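Local structure of arsenate Reductase (Corynebacterium glutamicum, 3T38) at residues A[9-13]-A[51-56]; A[88-92]-A[114-120]; A[100-105]-A[131-137]. The protein reduces arsenate to arsenite in a thioredoxin-dependent manner, using a scaffold with the fold of the low molecular weight tyrosine phosphatases. One frame throughout, in Å; residues are numbered along the deposited sequence.

Contact 1: A[9-13]-A[51-56]; sequences LHTNI and IHTHLP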
# COMPACT_ATOMS: atom_id res chain seq x y z
N LEU A 9 7.30 19.69 -8.18
CA LEU A 9 8.04 18.41 -8.26
C LEU A 9 7.09 17.37 -8.93
O LEU A 9 6.35 17.71 -9.91
CB LEU A 9 8.49 17.99 -6.83
CG LEU A 9 9.65 17.02 -6.48
CD1 LEU A 9 11.05 17.64 -6.64
CD2 LEU A 9 9.46 16.48 -5.06
N HIS A 10 7.04 16.17 -8.36
CA HIS A 10 6.57 14.96 -9.06
C HIS A 10 5.11 14.91 -9.42
O HIS A 10 4.74 14.23 -10.39
CB HIS A 10 7.01 13.69 -8.33
CG HIS A 10 8.50 13.59 -8.13
ND1 HIS A 10 9.08 12.83 -7.13
CD2 HIS A 10 9.54 14.19 -8.78
CE1 HIS A 10 10.39 12.93 -7.20
NE2 HIS A 10 10.70 13.75 -8.19
N THR A 11 4.31 15.66 -8.67
CA THR A 11 2.84 15.79 -8.89
C THR A 11 2.47 16.04 -10.34
O THR A 11 1.51 15.48 -10.86
CB THR A 11 2.24 16.95 -7.97
OG1 THR A 11 2.13 16.49 -6.61
CG2 THR A 11 0.83 17.50 -8.48
N ASN A 12 3.19 16.95 -10.98
CA ASN A 12 2.91 17.28 -12.35
C ASN A 12 3.34 16.18 -13.30
O ASN A 12 2.62 15.86 -14.25
CB ASN A 12 3.54 18.64 -12.71
CG ASN A 12 2.84 19.81 -12.00
OD1 ASN A 12 1.64 19.74 -11.69
ND2 ASN A 12 3.59 20.88 -11.74
N ILE A 13 4.48 15.56 -13.03
CA ILE A 13 4.93 14.43 -13.82
C ILE A 13 3.92 13.30 -13.75
O ILE A 13 3.50 12.81 -14.79
CB ILE A 13 6.30 13.94 -13.39
CG1 ILE A 13 7.31 15.09 -13.54
CG2 ILE A 13 6.70 12.68 -14.16
CD1 ILE A 13 6.96 16.31 -12.56
N ILE A 51 11.04 9.68 -1.14
CA ILE A 51 11.06 10.49 -2.37
C ILE A 51 12.49 10.61 -2.89
O ILE A 51 13.36 11.26 -2.26
CB ILE A 51 10.49 11.94 -2.14
CG1 ILE A 51 9.08 11.91 -1.54
CG2 ILE A 51 10.61 12.83 -3.44
CD1 ILE A 51 8.00 11.36 -2.46
N HIS A 52 12.74 10.00 -4.02
CA HIS A 52 13.95 10.28 -4.72
C HIS A 52 13.58 10.60 -6.13
O HIS A 52 12.45 10.38 -6.54
CB HIS A 52 14.93 9.13 -4.63
CG HIS A 52 14.43 7.86 -5.23
ND1 HIS A 52 14.51 7.60 -6.58
CD2 HIS A 52 13.83 6.80 -4.66
CE1 HIS A 52 14.00 6.41 -6.82
NE2 HIS A 52 13.57 5.90 -5.68
N THR A 53 14.54 11.12 -6.87
CA THR A 53 14.25 11.71 -8.14
C THR A 53 13.67 10.71 -9.14
O THR A 53 12.93 11.13 -10.02
CB THR A 53 15.46 12.53 -8.63
OG1 THR A 53 15.78 12.22 -9.99
CG2 THR A 53 16.61 12.21 -7.78
N HIS A 54 13.96 9.40 -8.98
CA HIS A 54 13.38 8.34 -9.84
C HIS A 54 12.12 7.61 -9.34
O HIS A 54 11.74 6.62 -9.94
CB HIS A 54 14.40 7.25 -10.21
CG HIS A 54 15.51 7.75 -11.05
ND1 HIS A 54 15.44 8.96 -11.72
CD2 HIS A 54 16.74 7.25 -11.30
CE1 HIS A 54 16.58 9.16 -12.37
NE2 HIS A 54 17.38 8.14 -12.14
N LEU A 55 11.52 8.07 -8.26
CA LEU A 55 10.32 7.47 -7.77
C LEU A 55 9.21 7.53 -8.85
O LEU A 55 8.51 6.56 -9.03
CB LEU A 55 9.91 8.14 -6.47
CG LEU A 55 8.99 7.35 -5.52
CD1 LEU A 55 9.46 5.93 -5.26
CD2 LEU A 55 8.88 8.12 -4.23
N PRO A 56 9.12 8.62 -9.63
CA PRO A 56 8.06 8.58 -10.62
C PRO A 56 8.19 7.43 -11.61
O PRO A 56 7.18 6.90 -12.04
CB PRO A 56 8.20 9.91 -11.35
CG PRO A 56 8.63 10.86 -10.27
CD PRO A 56 9.57 10.01 -9.39
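The backbones of H10 and P56 come nearest here, with a CA-CA distance of 6.7 Å, and no hydrogen bond crosses between 9-13 and 51-56; the H10 side chain carries most of the contact. Its centre is a CH-pi contact: P56 CG stands over one face of the H10 imidazole, 3.7 Å from the ring centroid and 18° off the normal. P56 CD shares the same side of the ring, reaching H10 ND1 at 3.6 Å, and the two side chains cross at about a right angle. On the opposite face L9 CG lies 3.6 Å above the H10 ring plane, toward its rim, so the imidazole is sandwiched between the leucine chain and the proline. With CG anti to its own carbonyl carbon (chi1 -57°), H10 extends its ring into the bend formed by 51-56. There H52 O approaches H10 CE1 obliquely at 3.3 Å, and I51 CG2 sits 3.8 Å from the same carbon. Two thinner aliphatic touches border the histidine: L9 CD2 to I51 CG2, and I13 CG2 to P56 CB at 4.2 Å. The receiving bend is itself ordered. A type I turn from H52 to L55 is closed by L55 N on H52 O at 3.0 Å, and H54 takes the N-cap position of the following helix; a weak bond joins H54 N to H52 ND1. Rotation of the H10 ring is further fixed by a hydrogen bond between ND1 and the hydroxyl of Y42. Y42 belongs to helix 31-49, which also receives I51 and L55, so this surface contact joins the beginnings of helices 10-24 and 55-73 beside the helix between them, while I51 also packs on D164 of the second subunit.

Contact 2: A[88-92]-A[114-120]; sequences CVHNA and SAGSLPA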
# COMPACT_ATOMS: atom_id res chain seq x y z
N CYS A 88 7.67 -12.50 0.08
CA CYS A 88 8.55 -12.70 1.29
C CYS A 88 8.42 -11.40 2.07
O CYS A 88 7.54 -10.58 1.75
CB CYS A 88 10.01 -12.98 0.91
SG CYS A 88 10.89 -11.55 0.06
N VAL A 89 9.22 -11.21 3.12
CA VAL A 89 8.95 -10.05 3.98
C VAL A 89 9.32 -8.73 3.29
O VAL A 89 8.46 -7.91 3.08
CB VAL A 89 9.56 -10.18 5.40
CG1 VAL A 89 9.33 -8.88 6.20
CG2 VAL A 89 8.97 -11.42 6.14
N HIS A 90 10.56 -8.59 2.81
CA HIS A 90 11.13 -7.32 2.40
C HIS A 90 11.18 -7.14 0.91
O HIS A 90 11.56 -6.07 0.46
CB HIS A 90 12.55 -7.23 2.90
CG HIS A 90 12.62 -7.24 4.38
ND1 HIS A 90 13.29 -8.22 5.07
CD2 HIS A 90 12.09 -6.40 5.30
CE1 HIS A 90 13.20 -7.96 6.37
NE2 HIS A 90 12.46 -6.86 6.53
N ASN A 91 10.83 -8.19 0.17
CA ASN A 91 10.85 -8.17 -1.27
C ASN A 91 12.23 -7.66 -1.72
O ASN A 91 12.34 -6.94 -2.72
CB ASN A 91 9.66 -7.35 -1.89
CG ASN A 91 9.53 -7.57 -3.41
OD1 ASN A 91 9.16 -6.64 -4.15
ND2 ASN A 91 9.84 -8.77 -3.88
N ALA A 92 13.26 -7.99 -0.94
CA ALA A 92 14.59 -7.65 -1.28
C ALA A 92 15.52 -8.83 -1.50
O ALA A 92 16.61 -8.66 -2.07
CB ALA A 92 15.15 -6.77 -0.27
N SER A 114 6.85 -10.34 -8.01
CA SER A 114 7.15 -10.48 -6.57
C SER A 114 6.63 -9.31 -5.72
O SER A 114 6.28 -8.27 -6.24
CB SER A 114 8.66 -10.65 -6.35
OG SER A 114 9.42 -9.57 -6.91
N ALA A 115 6.60 -9.48 -4.38
CA ALA A 115 6.15 -8.41 -3.54
C ALA A 115 6.50 -8.73 -2.12
O ALA A 115 6.90 -9.86 -1.84
CB ALA A 115 4.58 -8.14 -3.72
N GLY A 116 6.36 -7.72 -1.25
CA GLY A 116 6.72 -7.84 0.14
C GLY A 116 5.58 -7.39 1.01
O GLY A 116 4.71 -6.61 0.57
N SER A 117 5.51 -7.95 2.22
CA SER A 117 4.64 -7.41 3.26
C SER A 117 5.25 -6.09 3.80
O SER A 117 4.51 -5.18 4.21
CB SER A 117 4.42 -8.44 4.38
OG SER A 117 5.62 -8.76 5.05
N LEU A 118 6.57 -6.02 3.90
CA LEU A 118 7.20 -4.84 4.51
C LEU A 118 8.45 -4.45 3.67
O LEU A 118 9.62 -4.67 4.08
CB LEU A 118 7.60 -5.15 5.96
CG LEU A 118 6.57 -5.71 6.95
CD1 LEU A 118 7.27 -6.20 8.34
CD2 LEU A 118 5.35 -4.75 7.24
N PRO A 119 8.21 -3.91 2.48
CA PRO A 119 9.34 -3.69 1.56
C PRO A 119 10.52 -2.96 2.16
O PRO A 119 10.36 -1.96 2.82
CB PRO A 119 8.72 -2.83 0.45
CG PRO A 119 7.23 -3.20 0.46
CD PRO A 119 6.91 -3.44 1.94
N ALA A 120 11.72 -3.40 1.84
CA ALA A 120 12.91 -2.59 2.04
C ALA A 120 12.93 -1.47 0.99
O ALA A 120 12.04 -1.35 0.14
CB ALA A 120 14.17 -3.46 1.93
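The imidazole of H90 carries V89 CG1 over the centre of one face and turns an edge to L118, whose carbonyl O lies near the ring plane, 3.3 Å from H90 CD2. The second flat group, the amide of N91, lies against A115 and sends ND2 to S114 OG at 3.2 Å, with the hydroxyl oxygen only 5° out of the amide plane. Because CG is anti to the backbone N (chi1 -169°), this amide runs back along the strand. S95 OG also bonds ND2 and K144 N bonds OD1, so three partners fix the rotation of a buried group. Along the backbones, a parallel bridge of C88 with G116 passes into loop pairing. Its bonds C88 N to A115 O and S117 N to C88 O are weak, but L118 N reaches V89 O at 2.8 Å and A120 N reaches H90 O at 3.0 Å, the latter on a lone pair in the carbonyl plane. G116, lacking a side chain, brings its CA to 3.3 Å from C88 O. Small apolar touches, V89 CG1 with L118 CD1 and A92 CB with A120 CB, flank this pairing. C88 opens the C-X5-R sequence that runs to R94, and N91, in a left-handed backbone conformation, is held in part by S114 of the neighbouring strand: the arrangement of the phosphate-binding P-loop of low molecular weight tyrosine phosphatases, which in this reductase probably receives arsenate.

Contact 3: A[100-105]-A[131-137]; sequences ALLSHY and LSERGVN
V136 packs tightly against helix 94-106 with both methyl groups, whereas R134 and G135 touch the helix more loosely. CG2 of V136 stands over the centre of the H104 imidazole, 3.8 Å from the centroid and 8° off the normal, a CH-pi contact made nearly head-on. The ring is turned to meet it, its CG anti to the backbone N (chi1 164°). The other methyl, V136 CG1, lies 3.9 Å from A100 CB, and L131 CD1 reaches the same alanine carbon at 4.1 Å; L101 CD2 also touches V136 CG2. Beside this apolar cluster one water donates to A100 O and to N137 O, 2.8 Å from each. It bridges the two backbones, between which no direct hydrogen bond exists, while A100 O also accepts the helical bond from H104 N. On the loose side H104 is exposed, and G135 O comes obliquely no nearer than 3.9 Å to its CE1. The R134 chain, bent at chi3, lays its guanidinium face on L101 CD2, 4.0 Å from NH2, and turns an edge to the hydroxyl of Y105. R134 NH2 and Y105 OH share D198 of helix 190-211, the arginine by a salt bridge to OD2 and the tyrosine by a hydrogen bond to OD1, a shared carboxylate that is consistent with their lying close together. G135, with positive phi, is the C-prime residue of a Schellman motif that ends helix 125-133: V136 N bonds L131 O and G135 N bonds S132 O. That reversal turns V136 inward against helix 94-106, which on another side sends L102 to strands 83-88 and 111-116 of the parallel sheet of the phosphatase fold.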
# COMPACT_ATOMS: atom_id res chain seq x y z
N ALA A 100 13.44 -13.95 -10.24
CA ALA A 100 14.42 -13.79 -11.31
C ALA A 100 14.88 -15.14 -11.86
O ALA A 100 15.15 -15.26 -13.04
CB ALA A 100 15.64 -12.88 -10.88
N LEU A 101 14.91 -16.16 -11.00
CA LEU A 101 15.34 -17.50 -11.43
C LEU A 101 14.21 -18.04 -12.34
O LEU A 101 14.46 -18.51 -13.46
CB LEU A 101 15.69 -18.39 -10.21
CG LEU A 101 17.04 -18.11 -9.47
CD1 LEU A 101 17.32 -18.92 -8.15
CD2 LEU A 101 18.23 -18.40 -10.39
N LEU A 102 12.97 -17.89 -11.93
CA LEU A 102 11.89 -18.42 -12.81
C LEU A 102 11.84 -17.71 -14.16
O LEU A 102 11.70 -18.35 -15.19
CB LEU A 102 10.51 -18.47 -12.07
CG LEU A 102 9.29 -18.99 -12.83
CD1 LEU A 102 9.52 -20.40 -13.38
CD2 LEU A 102 8.03 -18.98 -11.96
N SER A 103 11.98 -16.39 -14.19
CA SER A 103 12.00 -15.69 -15.48
C SER A 103 13.14 -16.15 -16.35
O SER A 103 13.00 -16.26 -17.56
CB SER A 103 12.03 -14.14 -15.32
OG SER A 103 10.95 -13.73 -14.46
N HIS A 104 14.27 -16.42 -15.70
CA HIS A 104 15.49 -16.84 -16.36
C HIS A 104 15.33 -18.24 -17.03
O HIS A 104 15.75 -18.42 -18.18
CB HIS A 104 16.63 -16.81 -15.34
CG HIS A 104 17.85 -17.57 -15.73
ND1 HIS A 104 18.86 -17.02 -16.50
CD2 HIS A 104 18.28 -18.81 -15.39
CE1 HIS A 104 19.83 -17.91 -16.66
NE2 HIS A 104 19.51 -19.00 -15.98
N TYR A 105 14.69 -19.21 -16.35
CA TYR A 105 14.39 -20.52 -17.00
C TYR A 105 13.27 -20.39 -17.99
O TYR A 105 13.33 -20.93 -19.01
CB TYR A 105 14.08 -21.64 -15.96
CG TYR A 105 15.23 -21.85 -14.97
CD1 TYR A 105 16.48 -22.13 -15.43
CD2 TYR A 105 15.06 -21.75 -13.61
CE1 TYR A 105 17.55 -22.30 -14.58
CE2 TYR A 105 16.15 -21.88 -12.72
CZ TYR A 105 17.38 -22.17 -13.22
OH TYR A 105 18.53 -22.36 -12.41
N LEU A 131 23.44 -12.98 -8.31
CA LEU A 131 22.63 -13.28 -9.50
C LEU A 131 23.39 -12.80 -10.72
O LEU A 131 23.55 -13.53 -11.68
CB LEU A 131 21.25 -12.63 -9.42
CG LEU A 131 20.31 -13.25 -8.39
CD1 LEU A 131 18.98 -12.56 -8.46
CD2 LEU A 131 20.17 -14.81 -8.60
N SER A 132 23.87 -11.57 -10.64
CA SER A 132 24.77 -11.04 -11.68
C SER A 132 25.97 -11.94 -12.05
O SER A 132 26.23 -12.13 -13.23
CB SER A 132 25.27 -9.66 -11.29
OG SER A 132 26.15 -9.21 -12.29
N GLU A 133 26.65 -12.51 -11.05
CA GLU A 133 27.86 -13.34 -11.24
C GLU A 133 27.62 -14.62 -12.00
O GLU A 133 28.56 -15.27 -12.42
CB GLU A 133 28.44 -13.81 -9.92
CG GLU A 133 28.96 -12.76 -9.01
CD GLU A 133 29.75 -13.37 -7.85
OE1 GLU A 133 29.56 -12.92 -6.69
OE2 GLU A 133 30.55 -14.31 -8.12
N ARG A 134 26.36 -15.03 -12.08
CA ARG A 134 26.00 -16.29 -12.71
C ARG A 134 25.03 -16.01 -13.83
O ARG A 134 24.28 -16.89 -14.24
CB ARG A 134 25.40 -17.28 -11.71
CG ARG A 134 24.07 -16.84 -11.12
CD ARG A 134 23.57 -17.85 -10.12
NE ARG A 134 22.68 -18.78 -10.76
CZ ARG A 134 22.30 -19.94 -10.25
NH1 ARG A 134 22.78 -20.32 -9.06
NH2 ARG A 134 21.47 -20.72 -10.96
N GLY A 135 25.06 -14.77 -14.32
CA GLY A 135 24.34 -14.39 -15.52
C GLY A 135 22.84 -14.42 -15.43
O GLY A 135 22.18 -14.80 -16.39
N VAL A 136 22.28 -14.02 -14.29
CA VAL A 136 20.83 -13.95 -14.19
C VAL A 136 20.43 -12.48 -14.13
O VAL A 136 20.81 -11.78 -13.18
CB VAL A 136 20.25 -14.69 -12.97
CG1 VAL A 136 18.73 -14.31 -12.80
CG2 VAL A 136 20.42 -16.21 -13.10
N ASN A 137 19.65 -12.04 -15.12
CA ASN A 137 19.12 -10.69 -15.20
C ASN A 137 18.15 -10.36 -14.06
O ASN A 137 17.21 -11.14 -13.74
CB ASN A 137 18.48 -10.44 -16.55
CG ASN A 137 19.31 -10.99 -17.74
OD1 ASN A 137 20.56 -10.97 -17.75
ND2 ASN A 137 18.60 -11.48 -18.76
O HOH W 1 16.01 -13.35 -14.87

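From the N terminus, contact 1 comes first and closes a loop that holds the rest of helix 10-24 and all of helix 31-49, bringing together the starts of helices 10-24 and 55-73 before the sheet begins. Contact 2 then spans the beta-alpha-beta unit of strand 83-88, helix 94-106 and strand 111-116. Contact 3 crosses it: residues 100-105 lie inside the loop that contact 2 closes, and 131-137 lie beyond it. Together the two contacts tie helix 94-106, the parallel sheet and helix 125-133 into one body. Their nearest atoms are about 7 Å apart, and contact 1 lies apart in series, although both it and contact 2 touch the second subunit.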